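Local coordinates for protein 3-hydroxy-3-methylglutaryl-CoA lyase (Acinetobacter baumannii, PDB 6NDS) that is a lyase of the HMGL-like family with a TIM-barrel fold that binds a zinc ion and coenzyme A, at residues S52-G57 with I84-L89; V21-G26 with D41-L46; A191-V196 with L224-A229; V150-G155 with A185-M190. All blocks are in the same frame, centred on the assembly; numbering follows the deposited sequence. Where two conformers were deposited one is given.

Contact 1. Residues S52-G57 with I84-L89; sequences SRIEAG and IIYVGL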
loop_
_atom_site.group_PDB
_atom_site.type_symbol
_atom_site.label_atom_id
_atom_site.label_comp_id
_atom_site.label_asym_id
_atom_site.label_seq_id
_atom_site.Cartn_x
_atom_site.Cartn_y
_atom_site.Cartn_z
ATOM N N SER A 52 -1.392 18.632 -14.275
ATOM C CA SER A 52 -2.347 19.668 -14.650
ATOM C C SER A 52 -2.634 20.638 -13.512
ATOM O O SER A 52 -3.056 21.775 -13.773
ATOM C CB SER A 52 -3.661 19.029 -15.109
ATOM O OG SER A 52 -4.229 18.241 -14.073
ATOM N N ARG A 53 -2.443 20.201 -12.268
ATOM C CA ARG A 53 -2.678 21.005 -11.077
ATOM C C ARG A 53 -1.575 20.728 -10.080
ATOM O O ARG A 53 -1.201 19.573 -9.875
ATOM C CB ARG A 53 -4.037 20.690 -10.430
ATOM C CG ARG A 53 -5.189 21.482 -10.989
ATOM C CD ARG A 53 -6.522 21.109 -10.315
ATOM N NE ARG A 53 -7.582 22.065 -10.624
ATOM C CZ ARG A 53 -8.288 22.066 -11.753
ATOM N NH1 ARG A 53 -8.051 21.157 -12.699
ATOM N NH2 ARG A 53 -9.240 22.971 -11.944
ATOM N N ILE A 54 -1.048 21.790 -9.472
ATOM C CA ILE A 54 -0.086 21.685 -8.377
ATOM C C ILE A 54 -0.592 22.590 -7.269
ATOM O O ILE A 54 -0.858 23.771 -7.513
ATOM C CB ILE A 54 1.338 22.109 -8.803
ATOM C CG1 ILE A 54 1.887 21.174 -9.897
ATOM C CG2 ILE A 54 2.294 22.116 -7.585
ATOM C CD1 ILE A 54 3.213 21.638 -10.536
ATOM N N GLU A 55 -0.750 22.045 -6.070
ATOM C CA GLU A 55 -1.136 22.866 -4.923
ATOM C C GLU A 55 0.163 23.417 -4.346
ATOM O O GLU A 55 0.910 22.704 -3.665
ATOM C CB GLU A 55 -1.946 22.056 -3.914
ATOM C CG GLU A 55 -2.730 22.941 -2.942
ATOM C CD GLU A 55 -3.829 22.176 -2.212
ATOM O OE1 GLU A 55 -3.490 21.323 -1.364
ATOM O OE2 GLU A 55 -5.024 22.411 -2.502
ATOM N N ALA A 56 0.439 24.691 -4.642
ATOM C CA ALA A 56 1.734 25.308 -4.369
ATOM C C ALA A 56 1.869 25.841 -2.948
ATOM O O ALA A 56 2.990 26.160 -2.537
ATOM C CB ALA A 56 1.998 26.451 -5.355
ATOM N N GLY A 57 0.783 25.959 -2.196
ATOM C CA GLY A 57 0.892 26.433 -0.829
ATOM C C GLY A 57 -0.474 26.724 -0.244
ATOM O O GLY A 57 -1.514 26.384 -0.823
ATOM N N ILE A 84 -0.685 24.755 -16.491
ATOM C CA ILE A 84 -0.806 24.236 -15.135
ATOM C C ILE A 84 -1.626 25.216 -14.307
ATOM O O ILE A 84 -1.424 26.432 -14.381
ATOM C CB ILE A 84 0.573 24.011 -14.480
ATOM C CG1 ILE A 84 1.394 23.002 -15.280
ATOM C CG2 ILE A 84 0.412 23.537 -13.045
ATOM C CD1 ILE A 84 2.787 22.764 -14.698
ATOM N N ILE A 85 -2.550 24.683 -13.523
ATOM C CA ILE A 85 -3.311 25.459 -12.549
ATOM C C ILE A 85 -2.610 25.346 -11.202
ATOM O O ILE A 85 -2.509 24.252 -10.632
ATOM C CB ILE A 85 -4.766 24.967 -12.475
ATOM C CG1 ILE A 85 -5.461 25.192 -13.818
ATOM C CG2 ILE A 85 -5.523 25.640 -11.330
ATOM C CD1 ILE A 85 -6.707 24.348 -13.984
ATOM N N TYR A 86 -2.111 26.476 -10.692
ATOM C CA TYR A 86 -1.458 26.536 -9.392
ATOM C C TYR A 86 -2.502 26.889 -8.338
ATOM O O TYR A 86 -3.089 27.979 -8.376
ATOM C CB TYR A 86 -0.311 27.548 -9.422
ATOM C CG TYR A 86 0.773 27.125 -10.407
ATOM C CD1 TYR A 86 1.784 26.250 -10.025
ATOM C CD2 TYR A 86 0.755 27.580 -11.724
ATOM C CE1 TYR A 86 2.761 25.841 -10.915
ATOM C CE2 TYR A 86 1.725 27.176 -12.633
ATOM C CZ TYR A 86 2.726 26.312 -12.218
ATOM O OH TYR A 86 3.681 25.903 -13.105
ATOM N N VAL A 87 -2.727 25.962 -7.408
ATOM C CA VAL A 87 -3.827 26.007 -6.450
ATOM C C VAL A 87 -3.289 26.469 -5.105
ATOM O O VAL A 87 -2.218 26.034 -4.678
ATOM C CB VAL A 87 -4.477 24.616 -6.307
ATOM C CG1 VAL A 87 -5.639 24.660 -5.313
ATOM C CG2 VAL A 87 -4.913 24.054 -7.681
ATOM N N GLY A 88 -4.043 27.332 -4.422
ATOM C CA GLY A 88 -3.740 27.665 -3.039
ATOM C C GLY A 88 -4.860 27.243 -2.096
ATOM O O GLY A 88 -6.039 27.456 -2.400
ATOM N N LEU A 89 -4.505 26.645 -0.956
ATOM C CA LEU A 89 -5.487 26.240 0.051
ATOM C C LEU A 89 -5.900 27.439 0.896
ATOM O O LEU A 89 -5.048 28.190 1.385
ATOM C CB LEU A 89 -4.912 25.140 0.951
ATOM C CG LEU A 89 -5.844 24.620 2.061
ATOM C CD1 LEU A 89 -5.577 23.154 2.317
ATOM C CD2 LEU A 89 -5.675 25.391 3.368
#
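Arg53, Ile54 and Glu55 pair in parallel with Ile85, Tyr86 and Val87, and the bonding is most regular here. Ile85 N gives an almost straight bond to Ser52 O (3.0 Å, 179°), and Val87 N reaches Ile54 O at 2.9 Å. Further on, the bond from Ala56 N to Val87 O is more bent (141°), and Leu89 N goes to Gly57 O, one residue beyond the regular partner. The tight part is the buried middle. Glu55 runs extended across Val87, OE2 3.7 Å from Val87 CG1. That methyl is anti to the backbone N (chi1 -179°), which turns it to the carboxylate, itself held by Arg24 and Asn108. On the other face of the sheet Ile54 CD1 comes 4.2 Å from Tyr86 CE1, while the Tyr86 hydroxyl bonds to Ser47. The start of the strands is the more solvent-exposed side: Ser52, Arg53 and Ile85 are partly exposed there. The Arg53 chain, extended from CG to NE, lies alongside Ile85 and lays its guanidinium against that residue's end: Ile85 CD1 sits over one face, toward the rim, 3.5 Å from NH2. The same NH2 forms a salt bridge with Glu106. In the barrel, strand 85-90 is flanked by 53-58 and 106-112, strand 17-20 bonds to the far edge of 53-58 through Glu20, and helix 71-77 makes the beta-alpha-beta crossover between the two strands.

Contact 2. Residues V21-G26 with D41-L46; sequences VSPRDG and DLINQL. With ZN (zinc ion), chain H.
Ser22 and Pro23 open the short helix 22-28, which follows the first barrel strand and carries the zinc ligand Asp25; they bear on Leu42, Ile43 and Leu46 of helix 36-46. The two segment axes are inclined at 124°, and the touching is done by a few side-chain ends. Pro23 is the centre of it. Its CG lies 3.6 Å from Ile43 CG1, with the ring and the isoleucine branch obliquely set. Leu46 CD1 reaches end-on to the same CG, at 3.8 Å. Leu46 CD1 also approaches Ser22 OG (3.7 Å), an apolar neighbour for a hydroxyl whose polar partner is Glu20. Ile43 CG1 is placed beside its own backbone N (chi1 -65°), and this swings the end of the chain in to the proline although its first bond points along the interface. Arg24 and Asp25 take no part in this packing and serve the metal site. Asp25 OD2 binds the zinc ion at 2.1 Å, and a zinc-bound water donates to Asp25 OD1 at 2.7 Å; His215 and His217 also bind the metal. Arg24 NH2 is 3.4 Å from Asp25 OD2, but the oxygen lies well out of the guanidinium plane, making this a contact of charges alone. Arg24 also touches coenzyme A. An outer helix packed behind a strand-end segment that carries a metal ligand is in keeping with a TIM barrel whose site lies at the C-terminal ends of its strands.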
loop_
_atom_site.group_PDB
_atom_site.type_symbol
_atom_site.label_atom_id
_atom_site.label_comp_id
_atom_site.label_asym_id
_atom_site.label_seq_id
_atom_site.Cartn_x
_atom_site.Cartn_y
_atom_site.Cartn_z
ATOM N N VAL A 21 0.357 17.567 -4.602
ATOM C CA VAL A 21 0.122 18.396 -3.413
ATOM C C VAL A 21 1.303 18.411 -2.443
ATOM O O VAL A 21 1.173 18.918 -1.320
ATOM C CB VAL A 21 -1.162 17.962 -2.671
ATOM C CG1 VAL A 21 -2.390 18.015 -3.610
ATOM C CG2 VAL A 21 -1.007 16.565 -2.040
ATOM N N SER A 22 2.466 17.886 -2.832
ATOM C CA SER A 22 3.569 17.895 -1.872
ATOM C C SER A 22 3.986 19.290 -1.395
ATOM O O SER A 22 4.405 19.385 -0.229
ATOM C CB SER A 22 4.810 17.154 -2.402
ATOM O OG SER A 22 5.344 17.789 -3.528
ATOM N N PRO A 23 3.918 20.368 -2.182
ATOM C CA PRO A 23 4.355 21.665 -1.645
ATOM C C PRO A 23 3.459 22.190 -0.556
ATOM O O PRO A 23 3.876 23.100 0.166
ATOM C CB PRO A 23 4.335 22.590 -2.868
ATOM C CG PRO A 23 4.446 21.646 -4.067
ATOM C CD PRO A 23 3.620 20.465 -3.625
ATOM N N ARG A 24 2.237 21.670 -0.433
ATOM C CA ARG A 24 1.293 22.125 0.580
ATOM C C ARG A 24 1.100 21.024 1.628
ATOM O O ARG A 24 1.591 21.153 2.752
ATOM C CB ARG A 24 -0.028 22.519 -0.089
ATOM C CG ARG A 24 -1.007 23.333 0.782
ATOM C CD ARG A 24 -1.733 22.474 1.820
ATOM N NE ARG A 24 -2.598 21.461 1.204
ATOM C CZ ARG A 24 -3.245 20.526 1.891
ATOM N NH1 ARG A 24 -3.128 20.474 3.215
ATOM N NH2 ARG A 24 -4.021 19.653 1.261
ATOM N N ASP A 25 0.411 19.934 1.275
ATOM C CA ASP A 25 0.174 18.870 2.247
ATOM C C ASP A 25 1.488 18.259 2.705
ATOM O O ASP A 25 1.656 17.936 3.886
ATOM C CB ASP A 25 -0.732 17.805 1.625
ATOM C CG ASP A 25 -1.639 17.143 2.632
ATOM O OD1 ASP A 25 -1.320 17.113 3.848
ATOM O OD2 ASP A 25 -2.696 16.636 2.207
ATOM N N GLY A 26 2.437 18.115 1.778
ATOM C CA GLY A 26 3.701 17.492 2.122
ATOM C C GLY A 26 4.504 18.310 3.112
ATOM O O GLY A 26 5.032 17.781 4.089
ATOM N N ASP A 41 12.066 26.113 -5.981
ATOM C CA ASP A 41 12.776 25.160 -6.838
ATOM C C ASP A 41 12.007 23.855 -6.977
ATOM O O ASP A 41 11.941 23.270 -8.066
ATOM C CB ASP A 41 14.170 24.873 -6.268
ATOM C CG ASP A 41 15.169 25.969 -6.568
ATOM O OD1 ASP A 41 14.849 26.895 -7.340
ATOM O OD2 ASP A 41 16.293 25.898 -6.025
ATOM N N LEU A 42 11.457 23.359 -5.863
ATOM C CA LEU A 42 10.704 22.107 -5.882
ATOM C C LEU A 42 9.488 22.221 -6.790
ATOM O O LEU A 42 9.239 21.346 -7.631
ATOM C CB LEU A 42 10.279 21.733 -4.463
ATOM C CG LEU A 42 9.323 20.536 -4.362
ATOM C CD1 LEU A 42 10.003 19.255 -4.814
ATOM C CD2 LEU A 42 8.777 20.414 -2.935
ATOM N N ILE A 43 8.737 23.316 -6.660
ATOM C CA ILE A 43 7.570 23.513 -7.516
ATOM C C ILE A 43 7.993 23.661 -8.973
ATOM O O ILE A 43 7.355 23.097 -9.869
ATOM C CB ILE A 43 6.751 24.716 -7.017
ATOM C CG1 ILE A 43 6.187 24.406 -5.622
ATOM C CG2 ILE A 43 5.635 25.072 -8.016
ATOM C CD1 ILE A 43 5.794 25.646 -4.836
ATOM N N ASN A 44 9.086 24.398 -9.234
ATOM C CA ASN A 44 9.568 24.527 -10.610
ATOM C C ASN A 44 9.905 23.158 -11.196
ATOM O O ASN A 44 9.647 22.907 -12.376
ATOM C CB ASN A 44 10.789 25.441 -10.681
ATOM C CG ASN A 44 10.438 26.904 -10.514
ATOM O OD1 ASN A 44 9.267 27.287 -10.570
ATOM N ND2 ASN A 44 11.454 27.739 -10.325
ATOM N N GLN A 45 10.477 22.257 -10.385
ATOM C CA GLN A 45 10.773 20.913 -10.892
ATOM C C GLN A 45 9.487 20.116 -11.101
ATOM O O GLN A 45 9.334 19.429 -12.119
ATOM C CB GLN A 45 11.702 20.170 -9.929
ATOM C CG GLN A 45 13.131 20.685 -9.936
ATOM C CD GLN A 45 13.781 20.443 -11.275
ATOM O OE1 GLN A 45 14.235 21.375 -11.932
ATOM N NE2 GLN A 45 13.807 19.180 -11.702
ATOM N N LEU A 46 8.558 20.198 -10.153
ATOM C CA LEU A 46 7.287 19.500 -10.307
ATOM C C LEU A 46 6.545 19.983 -11.545
ATOM O O LEU A 46 5.868 19.195 -12.220
ATOM C CB LEU A 46 6.422 19.699 -9.064
ATOM C CG LEU A 46 6.972 18.995 -7.828
ATOM C CD1 LEU A 46 6.279 19.563 -6.592
ATOM C CD2 LEU A 46 6.761 17.483 -7.910
HETATM ZN ZN ZN H . -4.469 15.958 3.056
HETATM O O HOH W 1 -3.689 16.604 5.026
#

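Contact 3. Residues A191-V196 with L224-A229; sequences ANPVQV and LTNVLA. With ACT (acetate ion), chain E.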
loop_
_atom_site.group_PDB
_atom_site.type_symbol
_atom_site.label_atom_id
_atom_site.label_comp_id
_atom_site.label_asym_id
_atom_site.label_seq_id
_atom_site.Cartn_x
_atom_site.Cartn_y
_atom_site.Cartn_z
ATOM N N ALA A 191 -10.502 5.404 5.072
ATOM C CA ALA A 191 -11.398 4.865 4.049
ATOM C C ALA A 191 -11.057 3.419 3.675
ATOM O O ALA A 191 -9.911 2.975 3.786
ATOM C CB ALA A 191 -11.350 5.724 2.782
ATOM N N ASN A 192 -12.072 2.681 3.236
ATOM C CA ASN A 192 -11.895 1.345 2.682
ATOM C C ASN A 192 -12.560 1.286 1.313
ATOM O O ASN A 192 -13.423 2.110 0.999
ATOM C CB ASN A 192 -12.468 0.258 3.610
ATOM C CG ASN A 192 -13.982 0.259 3.658
ATOM O OD1 ASN A 192 -14.652 -0.208 2.724
ATOM N ND2 ASN A 192 -14.537 0.749 4.760
ATOM N N PRO A 193 -12.170 0.322 0.470
ATOM C CA PRO A 193 -12.638 0.347 -0.934
ATOM C C PRO A 193 -14.144 0.231 -1.118
ATOM O O PRO A 193 -14.680 0.850 -2.046
ATOM C CB PRO A 193 -11.911 -0.851 -1.557
ATOM C CG PRO A 193 -10.691 -1.023 -0.726
ATOM C CD PRO A 193 -11.045 -0.610 0.674
ATOM N N VAL A 194 -14.846 -0.563 -0.303
ATOM C CA VAL A 194 -16.293 -0.684 -0.472
ATOM C C VAL A 194 -16.968 0.640 -0.146
ATOM O O VAL A 194 -17.845 1.113 -0.882
ATOM C CB VAL A 194 -16.847 -1.830 0.389
ATOM C CG1 VAL A 194 -18.372 -1.792 0.396
ATOM C CG2 VAL A 194 -16.357 -3.151 -0.160
ATOM N N GLN A 195 -16.556 1.257 0.962
ATOM C CA GLN A 195 -17.060 2.573 1.334
ATOM C C GLN A 195 -16.757 3.603 0.256
ATOM O O GLN A 195 -17.612 4.432 -0.088
ATOM C CB GLN A 195 -16.433 2.989 2.663
ATOM C CG GLN A 195 -16.672 4.422 3.098
ATOM C CD GLN A 195 -15.657 4.831 4.156
ATOM O OE1 GLN A 195 -14.513 4.392 4.115
ATOM N NE2 GLN A 195 -16.075 5.660 5.108
ATOM N N VAL A 196 -15.544 3.557 -0.298
ATOM C CA VAL A 196 -15.176 4.487 -1.361
ATOM C C VAL A 196 -16.095 4.323 -2.564
ATOM O O VAL A 196 -16.574 5.308 -3.133
ATOM C CB VAL A 196 -13.701 4.293 -1.746
ATOM C CG1 VAL A 196 -13.396 4.987 -3.076
ATOM C CG2 VAL A 196 -12.801 4.837 -0.628
ATOM N N LEU A 224 -3.627 3.197 -2.284
ATOM C CA LEU A 224 -3.723 2.861 -3.706
ATOM C C LEU A 224 -4.904 1.939 -3.985
ATOM O O LEU A 224 -5.488 2.003 -5.074
ATOM C CB LEU A 224 -2.419 2.224 -4.203
ATOM C CG LEU A 224 -1.221 3.183 -4.217
ATOM C CD1 LEU A 224 -0.012 2.430 -4.739
ATOM C CD2 LEU A 224 -1.526 4.398 -5.089
ATOM N N THR A 225 -5.268 1.084 -3.027
ATOM C CA THR A 225 -6.452 0.246 -3.200
ATOM C C THR A 225 -7.707 1.108 -3.295
ATOM O O THR A 225 -8.607 0.838 -4.106
ATOM C CB THR A 225 -6.548 -0.758 -2.053
ATOM O OG1 THR A 225 -5.299 -1.466 -1.960
ATOM C CG2 THR A 225 -7.651 -1.746 -2.304
ATOM N N ASN A 226 -7.754 2.185 -2.513
ATOM C CA ASN A 226 -8.889 3.101 -2.581
ATOM C C ASN A 226 -8.901 3.892 -3.886
ATOM O O ASN A 226 -9.980 4.198 -4.413
ATOM C CB ASN A 226 -8.866 4.051 -1.377
ATOM C CG ASN A 226 -9.211 3.363 -0.080
ATOM O OD1 ASN A 226 -9.952 2.368 -0.053
ATOM N ND2 ASN A 226 -8.700 3.907 1.046
ATOM N N VAL A 227 -7.726 4.292 -4.393
ATOM C CA VAL A 227 -7.665 4.938 -5.707
ATOM C C VAL A 227 -8.272 4.034 -6.766
ATOM O O VAL A 227 -9.101 4.468 -7.573
ATOM C CB VAL A 227 -6.216 5.301 -6.083
ATOM C CG1 VAL A 227 -6.148 5.718 -7.571
ATOM C CG2 VAL A 227 -5.729 6.417 -5.194
ATOM N N LEU A 228 -7.822 2.780 -6.820
ATOM C CA LEU A 228 -8.301 1.886 -7.870
ATOM C C LEU A 228 -9.795 1.618 -7.721
ATOM O O LEU A 228 -10.523 1.542 -8.721
ATOM C CB LEU A 228 -7.489 0.582 -7.854
ATOM C CG LEU A 228 -7.564 -0.279 -9.121
ATOM C CD1 LEU A 228 -7.165 0.530 -10.344
ATOM C CD2 LEU A 228 -6.671 -1.513 -8.976
ATOM N N ALA A 229 -10.282 1.488 -6.482
ATOM C CA ALA A 229 -11.717 1.299 -6.272
ATOM C C ALA A 229 -12.514 2.501 -6.768
ATOM O O ALA A 229 -13.567 2.337 -7.399
ATOM C CB ALA A 229 -12.025 1.040 -4.796
HETATM C C ACT E . -18.520 -0.604 4.232
HETATM O O ACT E . -18.022 0.455 4.710
HETATM O OXT ACT E . -19.697 -0.815 3.821
HETATM C CH3 ACT E . -17.565 -1.830 4.128
#
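The Asn226 amide sets its edges to the residues that lead into helix 193-203 and one face to Val196. Val196 CG2 lies over that face, 3.9 Å from Asn226 CG. At the nitrogen edge ND2 donates to Ala191 O (3.1 Å, 163°), which lies close to the amide plane; seen from the acceptor, the donor stands above the carbonyl plane, 79° out of it, and uses no lone pair. At the oxygen edge OD1 sits 3.1 Å from Pro193 N, which has no hydrogen to share, and 3.3 Å from Pro193 CD, with the proline ring crossing the asparagine at about a right angle. The second amide, that of Asn192, belongs to a capping box: Gln195 N donates to Asn192 OD1 at 3.0 Å, while Asn192 N donates to Gln195 OE1. An acetate ion is bonded only weakly to Asn192 ND2. These segments lie at the N-terminal ends of helices 193-203 and 223-232, which follow barrel strands 182-186 and 212-216 and pack as neighbours on the outer layer. Away from the amide, Pro193 CG meets Thr225 CG2 at 3.5 Å, and Pro193 CB meets Ala229 CB at 3.8 Å. Thr225 OG1 turns instead to Thr225 of the second subunit, a hydrogen bond across the dimer.

Contact 4. Residues V150-G155 with A185-M190; sequences VATTFG and ADTTGM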
loop_
_atom_site.group_PDB
_atom_site.type_symbol
_atom_site.label_atom_id
_atom_site.label_comp_id
_atom_site.label_asym_id
_atom_site.label_seq_id
_atom_site.Cartn_x
_atom_site.Cartn_y
_atom_site.Cartn_z
ATOM N N VAL A 150 -14.184 18.725 1.121
ATOM C CA VAL A 150 -14.780 18.190 2.336
ATOM C C VAL A 150 -13.751 17.255 2.952
ATOM O O VAL A 150 -13.517 16.154 2.429
ATOM C CB VAL A 150 -16.099 17.457 2.060
ATOM C CG1 VAL A 150 -16.746 17.042 3.379
ATOM C CG2 VAL A 150 -17.034 18.328 1.233
ATOM N N ALA A 151 -13.115 17.702 4.041
ATOM C CA ALA A 151 -12.188 16.865 4.793
ATOM C C ALA A 151 -12.957 15.906 5.710
ATOM O O ALA A 151 -14.165 16.035 5.917
ATOM C CB ALA A 151 -11.217 17.727 5.603
ATOM N N THR A 152 -12.231 14.922 6.253
ATOM C CA THR A 152 -12.778 13.814 7.044
ATOM C C THR A 152 -14.040 13.224 6.412
ATOM O O THR A 152 -14.986 12.863 7.119
ATOM C CB THR A 152 -13.032 14.226 8.509
ATOM O OG1 THR A 152 -14.046 15.238 8.595
ATOM C CG2 THR A 152 -11.751 14.759 9.154
ATOM N N THR A 153 -14.045 13.089 5.080
ATOM C CA THR A 153 -15.209 12.537 4.387
ATOM C C THR A 153 -15.477 11.099 4.810
ATOM O O THR A 153 -16.637 10.673 4.911
ATOM C CB THR A 153 -14.994 12.618 2.868
ATOM O OG1 THR A 153 -15.217 13.966 2.431
ATOM C CG2 THR A 153 -15.940 11.678 2.105
ATOM N N PHE A 154 -14.415 10.338 5.074
ATOM C CA PHE A 154 -14.515 8.900 5.275
ATOM C C PHE A 154 -14.351 8.486 6.737
ATOM O O PHE A 154 -14.190 7.292 7.021
ATOM C CB PHE A 154 -13.482 8.194 4.392
ATOM C CG PHE A 154 -13.589 8.551 2.930
ATOM C CD1 PHE A 154 -14.427 7.834 2.086
ATOM C CD2 PHE A 154 -12.862 9.606 2.404
ATOM C CE1 PHE A 154 -14.535 8.169 0.737
ATOM C CE2 PHE A 154 -12.961 9.941 1.061
ATOM C CZ PHE A 154 -13.800 9.215 0.225
ATOM N N GLY A 155 -14.403 9.431 7.664
ATOM C CA GLY A 155 -14.195 9.170 9.076
ATOM C C GLY A 155 -13.293 10.243 9.659
ATOM O O GLY A 155 -12.572 10.942 8.948
ATOM N N ALA A 185 -11.798 14.288 0.819
ATOM C CA ALA A 185 -10.500 13.988 1.409
ATOM C C ALA A 185 -10.635 12.986 2.551
ATOM O O ALA A 185 -11.467 13.166 3.448
ATOM C CB ALA A 185 -9.828 15.276 1.897
ATOM N N ASP A 186 -9.773 11.957 2.527
ATOM C CA ASP A 186 -9.620 10.981 3.618
ATOM C C ASP A 186 -8.426 11.406 4.474
ATOM O O ASP A 186 -7.312 10.884 4.364
ATOM C CB ASP A 186 -9.425 9.584 3.043
ATOM C CG ASP A 186 -9.344 8.529 4.111
ATOM O OD1 ASP A 186 -9.736 8.823 5.254
ATOM O OD2 ASP A 186 -8.886 7.407 3.811
ATOM N N THR A 187 -8.700 12.345 5.380
ATOM C CA THR A 187 -7.658 13.095 6.078
ATOM C C THR A 187 -6.727 12.209 6.902
ATOM O O THR A 187 -5.514 12.454 6.948
ATOM C CB THR A 187 -8.328 14.134 6.968
ATOM O OG1 THR A 187 -9.245 14.885 6.170
ATOM C CG2 THR A 187 -7.290 15.073 7.594
ATOM N N THR A 188 -7.262 11.203 7.599
ATOM C CA THR A 188 -6.391 10.323 8.375
ATOM C C THR A 188 -6.460 8.876 7.902
ATOM O O THR A 188 -6.251 7.952 8.693
ATOM C CB THR A 188 -6.696 10.393 9.870
ATOM O OG1 THR A 188 -8.046 9.980 10.108
ATOM C CG2 THR A 188 -6.481 11.805 10.388
ATOM N N GLY A 189 -6.722 8.665 6.615
ATOM C CA GLY A 189 -6.576 7.341 6.040
ATOM C C GLY A 189 -7.493 6.311 6.664
ATOM O O GLY A 189 -7.060 5.211 7.025
ATOM N N MET A 190 -8.769 6.666 6.803
ATOM C CA MET A 190 -9.763 5.783 7.390
ATOM C C MET A 190 -10.633 5.072 6.357
ATOM O O MET A 190 -11.422 4.193 6.739
ATOM C CB MET A 190 -10.642 6.579 8.361
ATOM C CG MET A 190 -9.828 7.107 9.564
ATOM S SD MET A 190 -10.781 8.167 10.657
ATOM C CE MET A 190 -11.820 6.983 11.505
HETATM O O HOH W 2 -11.673 10.637 6.283
HETATM O O HOH W 3 -9.804 11.348 8.854
#
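Thr187 and Thr152 cross at an angle, and the Thr187 hydroxyl is turned onto the opposite backbone: Thr152 N donates to Thr187 OG1 at 3.0 Å (169°). The oxygen stands beside its own backbone N (chi1 -52°), a setting that aims it at segment 150-155. It also bonds to a citric acid molecule. Phe154 and Asp186 lie roughly at right angles, ring and carboxylate planes 64° apart, with Phe154 CD2 3.5 Å from Asp186 CB. The centre of one face of that ring is covered by Thr153 CG2. Asp186 OD1 uses its syn lone pair for Met190 N (2.8 Å), fixing the loop after the strand, and accepts a hydrogen bond from a water that in turn accepts from Phe154 N. Met190 lays SD against Gly155 C at 3.4 Å. Behind these side chains Val150 O is gripped from opposite faces of its plane, by Ala185 N and by Thr153 OG1, and Thr153 N bonds to Ala185 O at 3.1 Å. Two parallel strands, 145-151 and 182-186, thus pass into tight type I turns at their C-terminal ends, beside the zinc ion, as is usual for the site-bearing rim of a TIM barrel.

In the fold
Along the chain the contacts come in the order 2, 1, 4, 3, each closing before the next opens. They fall into two touching pairs on opposite sides of the chain's centre. Contacts 1 and 2 have centres 9 Å apart and are tied by the Glu55-Arg24 salt bridge; contacts 3 and 4, with centres 12 Å apart, meet where Phe154 packs on Ala191 and Val196. Between the pairs the centres are 20 to 25 Å apart. Contacts 1 and 4 lie on the same parallel sheet, whereas 2 and 3 involve helices. Contacts 2 and 4 approach the zinc ion from different sides of the barrel, and contact 3, and Met190 of contact 4, reach the second subunit.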